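Local coordinates for protein restriction endonuclease LpnPI (Legionella pneumophila subsp. pneumophila str. Philadelphia 1, PDB 4RZL) that probably cleaves DNA carrying modified cytosine as a modification-dependent restriction endonuclease, the piece described here being its N-terminal DNA recognition domain, at residues F116-N121 with R127-I132; P158-T163 with R182-I187. All blocks are in the same frame, centred on the assembly; numbering follows the deposited sequence.

Contact 1: F116-N121 with R127-I132; sequences FDSTHN and RIVPPI
Ser118, on the last turn of helix 108-119, meets Ile128 and Val129 where the chain returns toward strand 132-137, a helix-loop-strand connection within the SRA-like DNA recognition domain. The closest pair of CA atoms is Ser118 CA and Ile128 CA, 6.7 Å apart.

The apolar touches use single methyl or methylene groups. Ile128 CG1 comes closest to Ser118 OG, a van der Waals contact at 3.4 Å. The same CG1 lies 3.6 Å from Ser118 CB, and Ile128 CD1 follows at 3.7 Å from that CB. The first torsion accounts for this: at chi1 57° CG1 sits between the backbone N and the carbonyl carbon of Ile128, and chi2 of 96° departs from a staggered value, so the ethyl arm reaches Ser118 although the CB bond points neither at the helix nor from it. Ile128 also packs on Leu115, about one helical turn earlier. Val129 aims its CB at the helix.

Polar groups are close here without bonding across the gap. Ser118 OG is 3.5 Å from Arg127 N, but the angle is too poor for a hydrogen bond; the backbone of Ser118 is instead bonded to Arg126, just before the second segment. The carbonyl O atoms of Arg127 and Val129 both accept from Lys218 NZ, which ties the loop to helix 212-220. Thr119 OG1 is taken by Leu115 O, a bond back into its own helix. Both hydroxyls then border one methyl: Val129 CG2 is 3.6 Å from Ser118 OG and 3.7 Å from Thr119 OG1.

Contact 2: P158-T163 with R182-I187; sequences PGLSAT and RAIFTI
The loop between strands 147-155 and 166-173 folds over one face of strand 176-187, where Leu160 meets Ile184 and Pro158 meets Thr186. The separation is that of side-chain packing rather than of strand pairing: the nearest CA pairs are 8.0 Å (Pro158 CA to Thr186 CA) and 8.9 Å (Leu160 CA to Ile184 CA) apart.

Leu160 touches with one methyl. Its CD1 lies 3.5 Å from Ile184 CD1 and 3.6 Å from Ile184 CG2, settling between the two branches of the isoleucine, with the side chains crossing at about a right angle. In Ile184 a chi1 of -56° turns CG1 anti to the carbonyl carbon and CG2 anti to the backbone N, which spreads the branches that receive the methyl.

In the mixed sheet of the domain, strand 176-187 runs antiparallel to the strands on both ends of this loop. The geometry agrees with that topology, because the backbone of Ile184 is hydrogen-bonded to Gly156 as well as Asp165, so that the loop leaves the sheet and rejoins it at the same strand residue. Between these points Pro158 and Gly159 have the backbone angles of the central pair of a type II turn, with Gly159 at a positive phi of 90°.

Pro158 touches through a single ring carbon, CD, and its side chain lies obliquely across that of Thr186. This CD is 3.6 Å from Thr186 OG1 while that hydroxyl is hydrogen-bonded to Gly156 O, and Thr186 also packs against Tyr157, Ala223 and Val225.

How the contacts relate
Read from the N terminus, contact 1 comes first and closes a short loop of five residues, none helical or stranded, between helix 108-119 and the approach to strand 132-137. The chain then runs through strands 132-137 and 147-155 before contact 2 opens, spanning eighteen residues that include strand 166-173 and the first part of strand 176-187. The two are in series, neither nested nor crossing, with centres 12 Å apart. They nevertheless touch: the ring of Phe116 stands edge-to-face with that of Phe185, and His120 CG lies 3.5 Å from Ala162 CB. Phe116, on the helix, thus packs on strand 176-187, and His120, just after it, on loop 158-163.

Contact 1: F116-N121 with R127-I132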
# COMPACT_ATOMS: atom_id res chain seq x y z
N PHE A 116 -10.03 -6.86 5.37
CA PHE A 116 -11.37 -6.50 4.90
C PHE A 116 -12.47 -7.05 5.83
O PHE A 116 -13.46 -6.35 6.11
CB PHE A 116 -11.57 -6.96 3.45
CG PHE A 116 -10.91 -6.06 2.45
CD1 PHE A 116 -9.53 -6.12 2.24
CD2 PHE A 116 -11.65 -5.10 1.77
CE1 PHE A 116 -8.91 -5.26 1.34
CE2 PHE A 116 -11.03 -4.23 0.86
CZ PHE A 116 -9.66 -4.32 0.64
N ASP A 117 -12.29 -8.25 6.36
CA ASP A 117 -13.26 -8.81 7.31
C ASP A 117 -13.35 -7.95 8.59
O ASP A 117 -14.43 -7.72 9.11
CB ASP A 117 -12.92 -10.26 7.66
CG ASP A 117 -13.15 -11.23 6.48
OD1 ASP A 117 -13.75 -10.80 5.48
OD2 ASP A 117 -12.75 -12.41 6.58
N SER A 118 -12.20 -7.50 9.09
CA SER A 118 -12.16 -6.57 10.21
C SER A 118 -12.93 -5.28 9.88
O SER A 118 -13.73 -4.78 10.67
CB SER A 118 -10.71 -6.24 10.57
OG SER A 118 -10.64 -5.22 11.55
N THR A 119 -12.69 -4.77 8.68
CA THR A 119 -13.30 -3.51 8.25
C THR A 119 -14.83 -3.60 8.21
O THR A 119 -15.53 -2.64 8.57
CB THR A 119 -12.75 -3.11 6.87
OG1 THR A 119 -11.34 -2.86 6.99
CG2 THR A 119 -13.43 -1.86 6.32
N HIS A 120 -15.35 -4.76 7.83
CA HIS A 120 -16.78 -4.96 7.70
C HIS A 120 -17.38 -5.70 8.88
O HIS A 120 -18.56 -6.02 8.87
CB HIS A 120 -17.09 -5.71 6.41
CG HIS A 120 -16.79 -4.93 5.18
ND1 HIS A 120 -17.60 -3.90 4.74
CD2 HIS A 120 -15.75 -4.99 4.31
CE1 HIS A 120 -17.08 -3.37 3.65
NE2 HIS A 120 -15.96 -4.02 3.36
N ASN A 121 -16.59 -5.94 9.92
CA ASN A 121 -17.07 -6.70 11.06
C ASN A 121 -18.04 -5.90 11.93
O ASN A 121 -17.87 -4.70 12.11
CB ASN A 121 -15.88 -7.17 11.92
CG ASN A 121 -16.18 -8.46 12.64
OD1 ASN A 121 -17.02 -8.50 13.53
ND2 ASN A 121 -15.49 -9.53 12.25
N ARG A 127 -10.56 -2.80 14.03
CA ARG A 127 -9.64 -2.82 15.17
C ARG A 127 -8.21 -3.24 14.82
O ARG A 127 -7.24 -2.66 15.32
CB ARG A 127 -10.17 -3.75 16.27
CG ARG A 127 -9.37 -3.72 17.56
CD ARG A 127 -9.45 -2.35 18.21
NE ARG A 127 -10.81 -1.82 18.19
CZ ARG A 127 -11.73 -2.06 19.12
NH1 ARG A 127 -11.44 -2.82 20.16
NH2 ARG A 127 -12.95 -1.54 19.00
N ILE A 128 -8.07 -4.25 13.97
CA ILE A 128 -6.74 -4.78 13.70
C ILE A 128 -6.14 -4.19 12.43
O ILE A 128 -5.03 -4.55 12.04
CB ILE A 128 -6.77 -6.31 13.60
CG1 ILE A 128 -7.77 -6.77 12.53
CG2 ILE A 128 -7.15 -6.92 14.95
CD1 ILE A 128 -7.16 -7.06 11.17
N VAL A 129 -6.85 -3.26 11.81
CA VAL A 129 -6.37 -2.64 10.58
C VAL A 129 -5.30 -1.59 10.86
O VAL A 129 -5.56 -0.60 11.54
CB VAL A 129 -7.53 -1.98 9.81
CG1 VAL A 129 -6.99 -1.30 8.55
CG2 VAL A 129 -8.63 -3.00 9.48
N PRO A 130 -4.09 -1.81 10.32
CA PRO A 130 -3.00 -0.84 10.45
C PRO A 130 -3.01 0.17 9.31
O PRO A 130 -3.72 -0.02 8.32
CB PRO A 130 -1.76 -1.72 10.36
CG PRO A 130 -2.17 -2.77 9.38
CD PRO A 130 -3.65 -3.01 9.59
N PRO A 131 -2.21 1.22 9.43
CA PRO A 131 -2.03 2.10 8.27
C PRO A 131 -1.50 1.30 7.08
O PRO A 131 -0.72 0.36 7.25
CB PRO A 131 -0.97 3.09 8.76
CG PRO A 131 -1.05 3.06 10.21
CD PRO A 131 -1.46 1.69 10.61
N ILE A 132 -1.94 1.67 5.89
CA ILE A 132 -1.41 1.05 4.68
C ILE A 132 -0.78 2.15 3.83
O ILE A 132 -1.40 3.19 3.60
CB ILE A 132 -2.51 0.32 3.89
CG1 ILE A 132 -3.01 -0.89 4.68
CG2 ILE A 132 -1.98 -0.13 2.54
CD1 ILE A 132 -4.29 -1.49 4.13

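Contact 2: P158-T163 with R182-I187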
# COMPACT_ATOMS: atom_id res chain seq x y z
N PRO A 158 -16.20 4.08 -0.05
CA PRO A 158 -17.60 4.49 0.18
C PRO A 158 -18.52 4.06 -0.95
O PRO A 158 -18.21 4.30 -2.12
CB PRO A 158 -17.52 6.03 0.28
CG PRO A 158 -16.14 6.41 -0.21
CD PRO A 158 -15.26 5.21 0.03
N GLY A 159 -19.61 3.38 -0.61
CA GLY A 159 -20.57 2.91 -1.60
C GLY A 159 -20.30 1.52 -2.16
O GLY A 159 -21.12 0.98 -2.89
N LEU A 160 -19.15 0.94 -1.84
CA LEU A 160 -18.85 -0.44 -2.26
C LEU A 160 -19.15 -1.45 -1.16
O LEU A 160 -18.70 -1.29 -0.02
CB LEU A 160 -17.38 -0.60 -2.70
CG LEU A 160 -16.91 0.00 -4.01
CD1 LEU A 160 -15.53 -0.54 -4.30
CD2 LEU A 160 -17.86 -0.31 -5.15
N SER A 161 -19.89 -2.49 -1.50
CA SER A 161 -20.22 -3.54 -0.54
C SER A 161 -19.02 -4.42 -0.20
O SER A 161 -17.99 -4.37 -0.88
CB SER A 161 -21.35 -4.42 -1.08
OG SER A 161 -20.93 -5.11 -2.24
N ALA A 162 -19.17 -5.23 0.84
CA ALA A 162 -18.12 -6.17 1.22
C ALA A 162 -18.00 -7.28 0.18
O ALA A 162 -16.98 -7.95 0.09
CB ALA A 162 -18.40 -6.74 2.60
N THR A 163 -19.05 -7.45 -0.63
CA THR A 163 -19.02 -8.41 -1.72
C THR A 163 -18.13 -7.90 -2.85
O THR A 163 -17.49 -8.68 -3.55
CB THR A 163 -20.44 -8.70 -2.27
OG1 THR A 163 -21.18 -9.45 -1.31
CG2 THR A 163 -20.38 -9.51 -3.55
N ARG A 182 -8.77 -9.45 -5.82
CA ARG A 182 -8.81 -8.09 -6.31
C ARG A 182 -9.35 -7.25 -5.15
O ARG A 182 -10.49 -7.44 -4.71
CB ARG A 182 -9.70 -7.98 -7.55
CG ARG A 182 -9.92 -6.57 -8.07
CD ARG A 182 -10.90 -6.67 -9.21
NE ARG A 182 -11.12 -5.42 -9.92
CZ ARG A 182 -12.15 -4.60 -9.68
NH1 ARG A 182 -13.02 -4.90 -8.73
NH2 ARG A 182 -12.28 -3.49 -10.38
N ALA A 183 -8.51 -6.36 -4.63
CA ALA A 183 -8.85 -5.61 -3.42
C ALA A 183 -8.96 -4.12 -3.72
O ALA A 183 -8.11 -3.57 -4.41
CB ALA A 183 -7.79 -5.84 -2.33
N ILE A 184 -9.99 -3.47 -3.17
CA ILE A 184 -10.22 -2.05 -3.44
C ILE A 184 -10.02 -1.23 -2.16
O ILE A 184 -10.58 -1.54 -1.11
CB ILE A 184 -11.63 -1.82 -4.02
CG1 ILE A 184 -11.83 -2.68 -5.28
CG2 ILE A 184 -11.90 -0.32 -4.29
CD1 ILE A 184 -13.07 -2.34 -6.09
N PHE A 185 -9.19 -0.19 -2.25
CA PHE A 185 -8.82 0.65 -1.11
C PHE A 185 -9.21 2.10 -1.35
O PHE A 185 -9.32 2.53 -2.49
CB PHE A 185 -7.31 0.59 -0.85
CG PHE A 185 -6.81 -0.78 -0.48
CD1 PHE A 185 -6.45 -1.70 -1.46
CD2 PHE A 185 -6.69 -1.15 0.85
CE1 PHE A 185 -5.98 -2.96 -1.10
CE2 PHE A 185 -6.22 -2.41 1.21
CZ PHE A 185 -5.86 -3.31 0.23
N THR A 186 -9.36 2.84 -0.25
CA THR A 186 -9.58 4.28 -0.27
C THR A 186 -8.28 5.01 0.07
O THR A 186 -7.63 4.68 1.06
CB THR A 186 -10.63 4.72 0.77
OG1 THR A 186 -11.87 4.05 0.50
CG2 THR A 186 -10.82 6.25 0.74
N ILE A 187 -7.92 5.99 -0.74
CA ILE A 187 -6.76 6.81 -0.41
C ILE A 187 -7.23 7.98 0.47
O ILE A 187 -8.12 8.74 0.10
CB ILE A 187 -6.03 7.32 -1.67
CG1 ILE A 187 -5.56 6.14 -2.52
CG2 ILE A 187 -4.84 8.18 -1.28
CD1 ILE A 187 -4.83 6.52 -3.76